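Local coordinates for UDP-L-Rhamnose Synthase (Acanthamoeba polyphaga mimivirus, PDB 7JID), which probably makes UDP-L-rhamnose with NADP as cofactor, as a Rossmann-fold enzyme related to the RmlD family, in a giant virus of amoebae, at residues T69-E74 with A255-N260; D85-P90 with S140-F145; I162-T167 with I188-T193. One frame throughout, in Å; residues are numbered along the deposited sequence.

Contact 1. Residues T69-E74 with A255-N260; sequences TIDYLE and ADRSNN. With AWU ([[(2~{R},3~{S},4~{R},5~{R})-5-[2,4-bis(oxidanylidene)pyrimidin-1-yl]-3,4-bis(oxidanyl)oxolan-2-yl]methoxy-oxidanyl-phosphoryl] [(2~{R},3~{R},4~{R},5~{R},6~{S})-6-methyl-3,4,5-tris(oxidanyl)oxan-2-yl] hydrogen phosphate), chain C.
R257 reaches across to D71 in a salt bridge while its other edge holds the diphosphate of UDP-L-rhamnose. The contact walls the nucleotide-sugar pocket of a Rossmann-fold enzyme of the RmlD type, and is built from a 3-10 turn and an irregular loop. NH1 of R257 donates to OD1 of D71 over 3.0 Å, from the syn side but well out of the carboxylate plane (34°), and NH2 adds a weak bond to the same oxygen. Carboxylate and guanidinium planes stand 89° apart, yet OD1 lies near the guanidinium plane. NE and NH2 of R257 both donate to O1A of the ligand, NH2 at 2.8 Å. R257 NH1 also bonds to the carbonyl O of D256, so partners along its edges fix the rotation of the guanidinium. OD2 of D71 is held by the backbone N of K254, which positions the carboxylate for R257. At T69, OG1 accepts from the N of D71 in an ST turn that opens the 3-10 segment, and the N of I70 donates to O2B of the ligand at 3.0 Å. I70 covers one guanidinium face: CG1, set between the backbone N and the carbonyl carbon (chi1 61°), lies 3.9 Å above its centre. Farther out E74, whose OE2 is bonded to the N of S138, touches A255, with OE2 3.4 Å from the methyl CB.

Contact 2. Residues D85-P90 with S140-F145; sequences DNLYGP and SVVKGF. With NAP (NADP nicotinamide-adenine-dinucleotide phosphate), chain D.
Facing each other through N86 and L87 on one side and V142 and K143 on the other, two helical segments run nearly parallel, their axes 8.7 Å apart at closest approach and inclined at 24°. Residues 85-88 form a wider pi-type turn. No direct hydrogen bond joins the segments. V142 points at the facing helix; its CG1, anti to the backbone N (chi1 170°), meets CB of L87 at 3.8 Å and CB of N86 at 3.9 Å. CD1 of L87 reaches CB of F145 at 4.0 Å. K143 bends at chi2 (-75°) and crosses N86 at about a right angle, bringing CE to 3.5 Å from OD1 of N86, an amide held from outside by N82 and the backbone N of R61. K143 stands four residues after Y139, as in the YxxxK motif of short-chain dehydrogenases/reductases; its NZ lies 3.9 Å from O3D of NADP, bonds to OH of Y106 and donates to a water that in turn donates to the carbonyl O of D85. OD1 of D85 accepts from N6A of the NADP adenine at 2.9 Å, while OD2 of D85 forms a salt bridge with R61. Helices 79-99 and 138-150 pack here beside strand 103-109, where K143 touches T109. Both face the second subunit: Y88 and F145 each meet the other's counterpart there, consistent with the four-helix dimer interface common among these enzymes.

Contact 3. Residues I162-T167 with I188-T193; sequences IRMPIT and IPNSMT. With AWU ([[(2~{R},3~{S},4~{R},5~{R})-5-[2,4-bis(oxidanylidene)pyrimidin-1-yl]-3,4-bis(oxidanyl)oxolan-2-yl]methoxy-oxidanyl-phosphoryl] [(2~{R},3~{R},4~{R},5~{R},6~{S})-6-methyl-3,4,5-tris(oxidanyl)oxan-2-yl] hydrogen phosphate), chain C.
N190 and R163 tie together two irregular loops beyond the parallel Rossmann sheet, one leaving strand 157-162 and the other leading into helix 195-207. The carbonyl oxygen OD1 of N190 accepts from two nitrogens of R163, gripped end-on by NH1 at 2.8 Å and NH2 at 3.1 Å; both bonds lie in the guanidinium plane, which makes 29° with the amide. The backbone N of N260 also donates to OD1. ND2 of N190 turns back to the carbonyl O of I188, and N259 is its further partner. The side chain of M164 crosses that of N190 at about a right angle, its chain extended beyond CG, and brings CE to 3.5 Å from OD1. At S191 it is the backbone that takes part: its carbonyl O receives NH1 of R163 in the carbonyl plane, on a lone pair, though this oxygen is tilted from the guanidinium plane. The bend of R163 at chi3 (70°) curls its end back to these acceptors, so that NH1 serves both N190 and S191. M192 follows with sulfur and methyl contacts, CE lying 3.9 Å from SD of M164 and SD 4.0 Å from CD1 of I166, while its CA-H points to the carbonyl O of R163. T193 closes the contact. Its N gives a weak bond to that same carbonyl, its OG1 accepts from the N of R163 and is also hydrogen-bonded to the carbonyl O of F216, and its O accepts from the N of I166 at 2.9 Å. The loop thus fixed presents M164 to the bound sugar, its N donating to O3' at 2.9 Å and more weakly to O2'. At the start of the first segment, CG2 of I162 meets the methyl CG2 of T193 at 3.6 Å.

In the fold
Contacts 1 and 3 meet the same UDP-L-rhamnose at two places: 69-74 and 255-260 hold its central diphosphate, and 162-167 holds the rhamnose hydroxyls. Their centres lie about 14 Å apart, and they are joined directly, with OD1 of N259 2.9 Å from ND2 of N190 and O of N260 3.1 Å from N of S191, both probable hydrogen bonds. Contact 2, centred about 14 Å from contact 1, touches it where CD1 of L73 packs on ND2 of N86 at 3.7 Å. It adjoins NADP, which contact 3 also approaches through the side chain of I162, about 4 Å away. Contacts 2 and 3 do not touch, their nearest atoms being about 8 Å apart.

Contact 1. Residues T69-E74 with A255-N260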
loop_
_atom_site.group_PDB
_atom_site.type_symbol
_atom_site.label_atom_id
_atom_site.label_comp_id
_atom_site.label_asym_id
_atom_site.label_seq_id
_atom_site.Cartn_x
_atom_site.Cartn_y
_atom_site.Cartn_z
ATOM N N THR A 69 19.411 8.321 0.346
ATOM C CA THR A 69 18.380 8.492 1.399
ATOM C C THR A 69 17.006 8.149 0.833
ATOM O O THR A 69 16.847 7.979 -0.378
ATOM C CB THR A 69 18.356 9.912 1.985
ATOM O OG1 THR A 69 17.700 10.755 1.050
ATOM C CG2 THR A 69 19.739 10.425 2.344
ATOM N N ILE A 70 15.994 8.190 1.702
ATOM C CA ILE A 70 14.591 7.959 1.304
ATOM C C ILE A 70 14.132 9.027 0.336
ATOM O O ILE A 70 13.062 8.846 -0.258
ATOM C CB ILE A 70 13.667 7.872 2.527
ATOM C CG1 ILE A 70 13.685 9.175 3.349
ATOM C CG2 ILE A 70 14.027 6.633 3.329
ATOM C CD1 ILE A 70 12.481 9.362 4.251
ATOM N N ASP A 71 14.932 10.071 0.085
ATOM C CA ASP A 71 14.550 11.045 -0.954
ATOM C C ASP A 71 14.392 10.335 -2.309
ATOM O O ASP A 71 13.680 10.839 -3.193
ATOM C CB ASP A 71 15.604 12.148 -1.033
ATOM C CG ASP A 71 15.363 13.251 -0.030
ATOM O OD1 ASP A 71 14.460 13.081 0.794
ATOM O OD2 ASP A 71 15.988 14.337 -0.203
ATOM N N TYR A 72 15.050 9.197 -2.470
ATOM C CA TYR A 72 15.079 8.380 -3.704
ATOM C C TYR A 72 13.622 8.138 -4.105
ATOM O O TYR A 72 13.286 8.145 -5.297
ATOM C CB TYR A 72 15.831 7.077 -3.454
ATOM C CG TYR A 72 15.638 6.044 -4.532
ATOM C CD1 TYR A 72 14.792 4.957 -4.363
ATOM C CD2 TYR A 72 16.316 6.173 -5.721
ATOM C CE1 TYR A 72 14.584 4.036 -5.378
ATOM C CE2 TYR A 72 16.140 5.249 -6.735
ATOM C CZ TYR A 72 15.303 4.163 -6.559
ATOM O OH TYR A 72 15.136 3.289 -7.607
ATOM N N LEU A 73 12.734 7.857 -3.127
ATOM C CA LEU A 73 11.340 7.438 -3.426
ATOM C C LEU A 73 10.451 8.592 -3.869
ATOM O O LEU A 73 9.335 8.308 -4.281
ATOM C CB LEU A 73 10.697 6.756 -2.210
ATOM C CG LEU A 73 11.467 5.547 -1.695
ATOM C CD1 LEU A 73 10.991 5.163 -0.306
ATOM C CD2 LEU A 73 11.317 4.406 -2.676
ATOM N N GLU A 74 10.921 9.848 -3.817
ATOM C CA GLU A 74 10.055 11.002 -4.173
ATOM C C GLU A 74 10.052 11.237 -5.696
ATOM O O GLU A 74 9.160 11.959 -6.165
ATOM C CB GLU A 74 10.494 12.239 -3.394
ATOM C CG GLU A 74 10.496 12.033 -1.885
ATOM C CD GLU A 74 9.143 11.664 -1.299
ATOM O OE1 GLU A 74 8.123 11.809 -2.025
ATOM O OE2 GLU A 74 9.088 11.230 -0.117
ATOM N N ALA A 255 12.001 15.508 0.722
ATOM C CA ALA A 255 10.929 15.109 1.652
ATOM C C ALA A 255 11.327 15.586 3.050
ATOM O O ALA A 255 12.533 15.811 3.309
ATOM C CB ALA A 255 10.756 13.596 1.612
ATOM N N ASP A 256 10.360 15.678 3.942
ATOM C CA ASP A 256 10.620 15.919 5.377
ATOM C C ASP A 256 11.116 14.629 6.050
ATOM O O ASP A 256 11.354 13.615 5.357
ATOM C CB ASP A 256 9.335 16.375 6.058
ATOM C CG ASP A 256 9.498 17.213 7.316
ATOM O OD1 ASP A 256 10.657 17.401 7.794
ATOM O OD2 ASP A 256 8.461 17.695 7.825
ATOM N N ARG A 257 11.438 14.754 7.333
ATOM C CA ARG A 257 11.999 13.643 8.157
ATOM C C ARG A 257 11.184 13.530 9.445
ATOM O O ARG A 257 10.709 14.528 10.029
ATOM C CB ARG A 257 13.493 13.791 8.439
ATOM C CG ARG A 257 14.415 13.774 7.230
ATOM C CD ARG A 257 14.327 12.484 6.475
ATOM N NE ARG A 257 15.336 12.367 5.436
ATOM C CZ ARG A 257 15.156 12.657 4.156
ATOM N NH1 ARG A 257 14.018 13.160 3.717
ATOM N NH2 ARG A 257 16.148 12.411 3.316
ATOM N N SER A 258 10.964 12.286 9.851
ATOM C CA SER A 258 10.243 11.926 11.086
ATOM C C SER A 258 11.125 12.267 12.305
ATOM O O SER A 258 12.328 11.929 12.306
ATOM C CB SER A 258 9.982 10.459 11.083
ATOM O OG SER A 258 9.441 10.014 12.308
ATOM N N ASN A 259 10.540 12.890 13.312
ATOM C CA ASN A 259 11.230 13.175 14.597
ATOM C C ASN A 259 10.288 12.775 15.715
ATOM O O ASN A 259 9.186 13.364 15.758
ATOM C CB ASN A 259 11.619 14.654 14.730
ATOM C CG ASN A 259 12.676 15.025 13.728
ATOM O OD1 ASN A 259 13.842 14.758 13.915
ATOM N ND2 ASN A 259 12.259 15.648 12.629
ATOM N N ASN A 260 10.694 11.894 16.633
ATOM C CA ASN A 260 9.754 11.421 17.676
ATOM C C ASN A 260 10.535 10.788 18.835
ATOM O O ASN A 260 11.722 10.483 18.691
ATOM C CB ASN A 260 8.696 10.512 17.062
ATOM C CG ASN A 260 9.250 9.170 16.620
ATOM O OD1 ASN A 260 9.875 8.497 17.421
ATOM N ND2 ASN A 260 8.945 8.813 15.385
HETATM P PA AWU C . 18.841 10.819 6.123
HETATM O O1A AWU C . 18.137 11.592 5.072
HETATM O O2A AWU C . 20.320 10.530 5.937
HETATM O O3A AWU C . 18.334 9.297 6.409
HETATM P PB AWU C . 16.838 8.677 6.099
HETATM O O1B AWU C . 15.656 9.513 6.650
HETATM O O2B AWU C . 16.807 8.232 4.620
HETATM O O3B AWU C . 16.953 7.406 7.063
HETATM C "C5'" AWU C . 14.950 4.386 7.127
HETATM O "O5'" AWU C . 16.022 5.292 6.952
HETATM C "C4'" AWU C . 14.703 4.170 8.610
HETATM O "O4'" AWU C . 13.509 3.390 8.845
HETATM C "C3'" AWU C . 14.532 5.500 9.267
HETATM O "O3'" AWU C . 14.599 5.305 10.655
HETATM C "C2'" AWU C . 15.658 6.477 8.946
HETATM C "C1'" AWU C . 15.944 6.536 7.511
HETATM N N1 AWU C . 20.098 15.416 8.182
HETATM C C2 AWU C . 20.808 16.559 8.508
HETATM O O2 AWU C . 21.006 16.850 9.706
HETATM N N3 AWU C . 21.397 17.270 7.495
HETATM C C4 AWU C . 21.178 16.975 6.186
HETATM O O4 AWU C . 21.789 17.680 5.301
HETATM C C5 AWU C . 20.479 15.811 5.861
HETATM C C6 AWU C . 19.845 15.087 6.865
HETATM C C1C AWU C . 19.458 14.597 9.251
HETATM C C2C AWU C . 17.987 14.231 9.049
HETATM C C3C AWU C . 17.884 12.902 9.839
HETATM C C4C AWU C . 19.251 12.333 9.638
HETATM C C5C AWU C . 19.335 11.160 8.685
HETATM C "C6'" AWU C . 15.402 3.113 6.415
HETATM O "O2'" AWU C . 16.845 5.965 9.513
HETATM O O2C AWU C . 17.191 15.237 9.622
HETATM O O3C AWU C . 17.750 13.148 11.227
HETATM O O4C AWU C . 20.087 13.342 9.086
HETATM O O5C AWU C . 18.639 11.562 7.483
#

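Contact 2. Residues D85-P90 with S140-F145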
loop_
_atom_site.group_PDB
_atom_site.type_symbol
_atom_site.label_atom_id
_atom_site.label_comp_id
_atom_site.label_asym_id
_atom_site.label_seq_id
_atom_site.Cartn_x
_atom_site.Cartn_y
_atom_site.Cartn_z
ATOM N N ASP A 85 8.369 -2.849 -2.383
ATOM C CA ASP A 85 9.414 -3.318 -1.459
ATOM C C ASP A 85 9.030 -3.014 -0.023
ATOM O O ASP A 85 9.520 -3.718 0.861
ATOM C CB ASP A 85 10.778 -2.751 -1.864
ATOM C CG ASP A 85 11.260 -3.205 -3.236
ATOM O OD1 ASP A 85 10.837 -4.289 -3.711
ATOM O OD2 ASP A 85 12.099 -2.462 -3.837
ATOM N N ASN A 86 8.301 -1.910 0.215
ATOM C CA ASN A 86 8.097 -1.372 1.573
ATOM C C ASN A 86 6.710 -1.758 2.105
ATOM O O ASN A 86 6.497 -1.495 3.302
ATOM C CB ASN A 86 8.252 0.152 1.599
ATOM C CG ASN A 86 9.675 0.557 1.330
ATOM O OD1 ASN A 86 10.600 -0.126 1.756
ATOM N ND2 ASN A 86 9.856 1.759 0.756
ATOM N N LEU A 87 5.829 -2.329 1.264
ATOM C CA LEU A 87 4.513 -2.805 1.746
ATOM C C LEU A 87 4.217 -4.176 1.152
ATOM O O LEU A 87 3.958 -5.136 1.931
ATOM C CB LEU A 87 3.446 -1.770 1.388
ATOM C CG LEU A 87 2.065 -2.013 1.986
ATOM C CD1 LEU A 87 1.355 -0.683 2.149
ATOM C CD2 LEU A 87 1.255 -2.965 1.117
ATOM N N TYR A 88 4.073 -4.274 -0.173
ATOM C CA TYR A 88 3.603 -5.535 -0.779
ATOM C C TYR A 88 4.479 -6.729 -0.398
ATOM O O TYR A 88 3.902 -7.787 0.042
ATOM C CB TYR A 88 3.417 -5.405 -2.290
ATOM C CG TYR A 88 2.781 -6.629 -2.906
ATOM C CD1 TYR A 88 1.445 -6.931 -2.665
ATOM C CD2 TYR A 88 3.531 -7.549 -3.596
ATOM C CE1 TYR A 88 0.856 -8.074 -3.177
ATOM C CE2 TYR A 88 2.950 -8.702 -4.123
ATOM C CZ TYR A 88 1.613 -8.984 -3.883
ATOM O OH TYR A 88 1.064 -10.150 -4.334
ATOM N N GLY A 89 5.797 -6.682 -0.618
ATOM C CA GLY A 89 6.714 -7.790 -0.290
ATOM C C GLY A 89 6.532 -8.223 1.164
ATOM O O GLY A 89 6.320 -9.411 1.443
ATOM N N PRO A 90 6.627 -7.299 2.142
ATOM C CA PRO A 90 6.418 -7.670 3.544
ATOM C C PRO A 90 5.050 -8.336 3.795
ATOM O O PRO A 90 5.004 -9.265 4.570
ATOM C CB PRO A 90 6.547 -6.297 4.255
ATOM C CG PRO A 90 7.569 -5.569 3.403
ATOM C CD PRO A 90 7.129 -5.905 1.981
ATOM N N SER A 140 7.658 7.262 4.674
ATOM C CA SER A 140 7.000 7.215 5.991
ATOM C C SER A 140 5.520 6.892 5.790
ATOM O O SER A 140 4.917 6.125 6.571
ATOM C CB SER A 140 7.196 8.462 6.798
ATOM O OG SER A 140 8.527 8.532 7.289
ATOM N N VAL A 141 4.943 7.419 4.722
ATOM C CA VAL A 141 3.505 7.186 4.416
ATOM C C VAL A 141 3.269 5.698 4.157
ATOM O O VAL A 141 2.410 5.092 4.812
ATOM C CB VAL A 141 3.058 8.021 3.223
ATOM C CG1 VAL A 141 1.657 7.568 2.818
ATOM C CG2 VAL A 141 3.060 9.499 3.602
ATOM N N VAL A 142 4.048 5.114 3.272
ATOM C CA VAL A 142 3.868 3.693 2.885
ATOM C C VAL A 142 4.171 2.813 4.099
ATOM O O VAL A 142 3.377 1.914 4.399
ATOM C CB VAL A 142 4.722 3.343 1.663
ATOM C CG1 VAL A 142 4.728 1.829 1.419
ATOM C CG2 VAL A 142 4.200 4.077 0.448
ATOM N N LYS A 143 5.276 3.067 4.804
ATOM C CA LYS A 143 5.694 2.279 5.992
ATOM C C LYS A 143 4.666 2.380 7.106
ATOM O O LYS A 143 4.512 1.403 7.822
ATOM C CB LYS A 143 7.103 2.642 6.450
ATOM C CG LYS A 143 8.199 2.077 5.553
ATOM C CD LYS A 143 8.411 0.557 5.767
ATOM C CE LYS A 143 9.636 -0.018 5.137
ATOM N NZ LYS A 143 9.846 -1.431 5.540
ATOM N N GLY A 144 4.005 3.514 7.234
ATOM C CA GLY A 144 2.930 3.666 8.219
ATOM C C GLY A 144 1.852 2.659 7.935
ATOM O O GLY A 144 1.372 1.933 8.877
ATOM N N PHE A 145 1.419 2.556 6.681
ATOM C CA PHE A 145 0.389 1.557 6.340
ATOM C C PHE A 145 0.928 0.152 6.524
ATOM O O PHE A 145 0.194 -0.701 6.967
ATOM C CB PHE A 145 -0.167 1.801 4.940
ATOM C CG PHE A 145 -1.043 3.033 4.906
ATOM C CD1 PHE A 145 -2.259 3.030 5.573
ATOM C CD2 PHE A 145 -0.606 4.217 4.338
ATOM C CE1 PHE A 145 -3.056 4.160 5.599
ATOM C CE2 PHE A 145 -1.422 5.335 4.327
ATOM C CZ PHE A 145 -2.634 5.303 4.980
HETATM P PA NAP D . 19.672 -2.194 2.480
HETATM O O1A NAP D . 21.157 -2.328 2.726
HETATM O O2A NAP D . 19.204 -1.440 1.275
HETATM O O5B NAP D . 19.174 -3.697 2.467
HETATM C C5B NAP D . 17.891 -4.030 1.936
HETATM C C4B NAP D . 17.835 -5.389 1.257
HETATM O O4B NAP D . 16.504 -5.736 0.901
HETATM C C3B NAP D . 18.678 -5.341 -0.011
HETATM O O3B NAP D . 19.522 -6.512 0.104
HETATM C C2B NAP D . 17.631 -5.479 -1.108
HETATM O O2B NAP D . 18.134 -6.311 -2.109
HETATM C C1B NAP D . 16.474 -6.211 -0.430
HETATM N N9A NAP D . 15.147 -6.092 -1.004
HETATM C C8A NAP D . 14.459 -4.979 -1.211
HETATM N N7A NAP D . 13.253 -5.257 -1.711
HETATM C C5A NAP D . 13.178 -6.588 -1.838
HETATM C C6A NAP D . 12.195 -7.473 -2.332
HETATM N N6A NAP D . 11.062 -6.984 -2.780
HETATM N N1A NAP D . 12.510 -8.815 -2.323
HETATM C C2A NAP D . 13.684 -9.237 -1.833
HETATM N N3A NAP D . 14.680 -8.472 -1.359
HETATM C C4A NAP D . 14.422 -7.136 -1.345
HETATM O O3 NAP D . 18.827 -1.554 3.693
HETATM P PN NAP D . 18.993 -1.866 5.279
HETATM O O1N NAP D . 19.277 -0.468 5.801
HETATM O O2N NAP D . 19.739 -3.084 5.631
HETATM O O5D NAP D . 17.469 -2.060 5.662
HETATM C C5D NAP D . 16.690 -3.242 5.791
HETATM C C4D NAP D . 15.190 -2.827 5.723
HETATM O O4D NAP D . 14.589 -3.216 6.917
HETATM C C3D NAP D . 15.100 -1.317 5.666
HETATM O O3D NAP D . 13.736 -0.839 5.360
HETATM C C2D NAP D . 15.655 -1.143 7.099
HETATM O O2D NAP D . 15.493 0.117 7.765
HETATM C C1D NAP D . 14.934 -2.212 7.878
HETATM P P2B NAP D . 18.261 -5.808 -3.608
HETATM O O1X NAP D . 19.444 -4.947 -3.728
HETATM O O2X NAP D . 18.530 -7.191 -4.230
HETATM O O3X NAP D . 16.994 -5.131 -4.143
HETATM O O HOH W 1 9.949 -3.413 3.665
#

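Contact 3. Residues I162-T167 with I188-T193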
loop_
_atom_site.group_PDB
_atom_site.type_symbol
_atom_site.label_atom_id
_atom_site.label_comp_id
_atom_site.label_asym_id
_atom_site.label_seq_id
_atom_site.Cartn_x
_atom_site.Cartn_y
_atom_site.Cartn_z
ATOM N N ILE A 162 12.444 -0.006 14.277
ATOM C CA ILE A 162 13.760 0.639 14.526
ATOM C C ILE A 162 13.685 2.068 13.975
ATOM O O ILE A 162 12.844 2.337 13.101
ATOM C CB ILE A 162 14.930 -0.156 13.938
ATOM C CG1 ILE A 162 14.783 -0.332 12.424
ATOM C CG2 ILE A 162 15.081 -1.470 14.692
ATOM C CD1 ILE A 162 16.116 -0.620 11.757
ATOM N N ARG A 163 14.584 2.889 14.445
ATOM C CA ARG A 163 14.782 4.221 13.843
ATOM C C ARG A 163 16.252 4.540 13.752
ATOM O O ARG A 163 17.008 4.214 14.692
ATOM C CB ARG A 163 14.102 5.305 14.663
ATOM C CG ARG A 163 12.611 5.107 14.799
ATOM C CD ARG A 163 11.921 6.283 15.483
ATOM N NE ARG A 163 11.923 7.465 14.625
ATOM C CZ ARG A 163 12.396 8.679 14.909
ATOM N NH1 ARG A 163 13.141 8.895 15.970
ATOM N NH2 ARG A 163 12.233 9.656 14.052
ATOM N N MET A 164 16.620 5.323 12.749
ATOM C CA MET A 164 17.965 5.956 12.680
ATOM C C MET A 164 19.036 4.978 13.164
ATOM O O MET A 164 19.857 5.260 14.065
ATOM C CB MET A 164 17.987 7.212 13.545
ATOM C CG MET A 164 16.900 8.172 13.070
ATOM S SD MET A 164 16.679 9.576 14.140
ATOM C CE MET A 164 15.663 10.615 13.096
ATOM N N PRO A 165 19.103 3.766 12.560
ATOM C CA PRO A 165 20.013 2.756 13.069
ATOM C C PRO A 165 21.493 3.147 13.012
ATOM O O PRO A 165 21.928 3.806 12.056
ATOM C CB PRO A 165 19.796 1.545 12.162
ATOM C CG PRO A 165 19.052 2.063 10.971
ATOM C CD PRO A 165 18.263 3.280 11.458
ATOM N N ILE A 166 22.224 2.793 14.081
ATOM C CA ILE A 166 23.653 3.134 14.317
ATOM C C ILE A 166 24.461 1.844 14.478
ATOM O O ILE A 166 23.949 0.919 15.099
ATOM C CB ILE A 166 23.773 3.998 15.571
ATOM C CG1 ILE A 166 23.150 5.389 15.386
ATOM C CG2 ILE A 166 25.221 4.114 16.043
ATOM C CD1 ILE A 166 22.800 6.047 16.685
ATOM N N THR A 167 25.617 1.775 13.849
ATOM C CA THR A 167 26.616 0.723 14.139
ATOM C C THR A 167 27.923 1.368 14.575
ATOM O O THR A 167 28.190 2.523 14.168
ATOM C CB THR A 167 26.808 -0.191 12.924
ATOM O OG1 THR A 167 27.153 0.624 11.795
ATOM C CG2 THR A 167 25.584 -1.047 12.669
ATOM N N ILE A 188 17.797 17.465 16.420
ATOM C CA ILE A 188 16.480 17.263 17.073
ATOM C C ILE A 188 16.575 15.991 17.917
ATOM O O ILE A 188 17.030 14.968 17.419
ATOM C CB ILE A 188 15.331 17.166 16.035
ATOM C CG1 ILE A 188 15.170 18.442 15.176
ATOM C CG2 ILE A 188 14.023 16.824 16.737
ATOM C CD1 ILE A 188 14.166 18.316 14.041
ATOM N N PRO A 189 16.117 16.006 19.193
ATOM C CA PRO A 189 16.105 14.790 20.022
ATOM C C PRO A 189 15.240 13.706 19.362
ATOM O O PRO A 189 14.109 13.969 18.965
ATOM C CB PRO A 189 15.556 15.249 21.376
ATOM C CG PRO A 189 15.871 16.731 21.398
ATOM C CD PRO A 189 15.674 17.172 19.974
ATOM N N ASN A 190 15.719 12.470 19.393
ATOM C CA ASN A 190 15.046 11.368 18.687
ATOM C C ASN A 190 15.341 10.024 19.341
ATOM O O ASN A 190 16.427 9.872 19.969
ATOM C CB ASN A 190 15.598 11.278 17.270
ATOM C CG ASN A 190 14.786 12.065 16.279
ATOM O OD1 ASN A 190 13.713 11.615 15.874
ATOM N ND2 ASN A 190 15.319 13.230 15.864
ATOM N N SER A 191 14.400 9.106 19.195
ATOM C CA SER A 191 14.582 7.679 19.497
ATOM C C SER A 191 15.402 7.060 18.380
ATOM O O SER A 191 14.996 7.181 17.192
ATOM C CB SER A 191 13.304 6.986 19.693
ATOM O OG SER A 191 12.651 7.383 20.893
ATOM N N MET A 192 16.444 6.329 18.741
ATOM C CA MET A 192 17.354 5.690 17.766
ATOM C C MET A 192 17.692 4.277 18.227
ATOM O O MET A 192 17.533 3.997 19.376
ATOM C CB MET A 192 18.645 6.485 17.539
ATOM C CG MET A 192 18.437 7.972 17.491
ATOM S SD MET A 192 19.901 8.793 16.818
ATOM C CE MET A 192 19.359 10.527 16.843
ATOM N N THR A 193 18.183 3.472 17.299
ATOM C CA THR A 193 18.468 2.029 17.483
ATOM C C THR A 193 19.958 1.790 17.306
ATOM O O THR A 193 20.455 1.985 16.200
ATOM C CB THR A 193 17.699 1.193 16.462
ATOM O OG1 THR A 193 16.295 1.412 16.606
ATOM C CG2 THR A 193 17.914 -0.294 16.660
HETATM P PA AWU C . 18.841 10.819 6.123
HETATM O O1A AWU C . 18.137 11.592 5.072
HETATM O O2A AWU C . 20.320 10.530 5.937
HETATM O O3A AWU C . 18.334 9.297 6.409
HETATM P PB AWU C . 16.838 8.677 6.099
HETATM O O1B AWU C . 15.656 9.513 6.650
HETATM O O2B AWU C . 16.807 8.232 4.620
HETATM O O3B AWU C . 16.953 7.406 7.063
HETATM C "C5'" AWU C . 14.950 4.386 7.127
HETATM O "O5'" AWU C . 16.022 5.292 6.952
HETATM C "C4'" AWU C . 14.703 4.170 8.610
HETATM O "O4'" AWU C . 13.509 3.390 8.845
HETATM C "C3'" AWU C . 14.532 5.500 9.267
HETATM O "O3'" AWU C . 14.599 5.305 10.655
HETATM C "C2'" AWU C . 15.658 6.477 8.946
HETATM C "C1'" AWU C . 15.944 6.536 7.511
HETATM N N1 AWU C . 20.098 15.416 8.182
HETATM C C2 AWU C . 20.808 16.559 8.508
HETATM O O2 AWU C . 21.006 16.850 9.706
HETATM N N3 AWU C . 21.397 17.270 7.495
HETATM C C4 AWU C . 21.178 16.975 6.186
HETATM O O4 AWU C . 21.789 17.680 5.301
HETATM C C5 AWU C . 20.479 15.811 5.861
HETATM C C6 AWU C . 19.845 15.087 6.865
HETATM C C1C AWU C . 19.458 14.597 9.251
HETATM C C2C AWU C . 17.987 14.231 9.049
HETATM C C3C AWU C . 17.884 12.902 9.839
HETATM C C4C AWU C . 19.251 12.333 9.638
HETATM C C5C AWU C . 19.335 11.160 8.685
HETATM C "C6'" AWU C . 15.402 3.113 6.415
HETATM O "O2'" AWU C . 16.845 5.965 9.513
HETATM O O2C AWU C . 17.191 15.237 9.622
HETATM O O3C AWU C . 17.750 13.148 11.227
HETATM O O4C AWU C . 20.087 13.342 9.086
HETATM O O5C AWU C . 18.639 11.562 7.483
#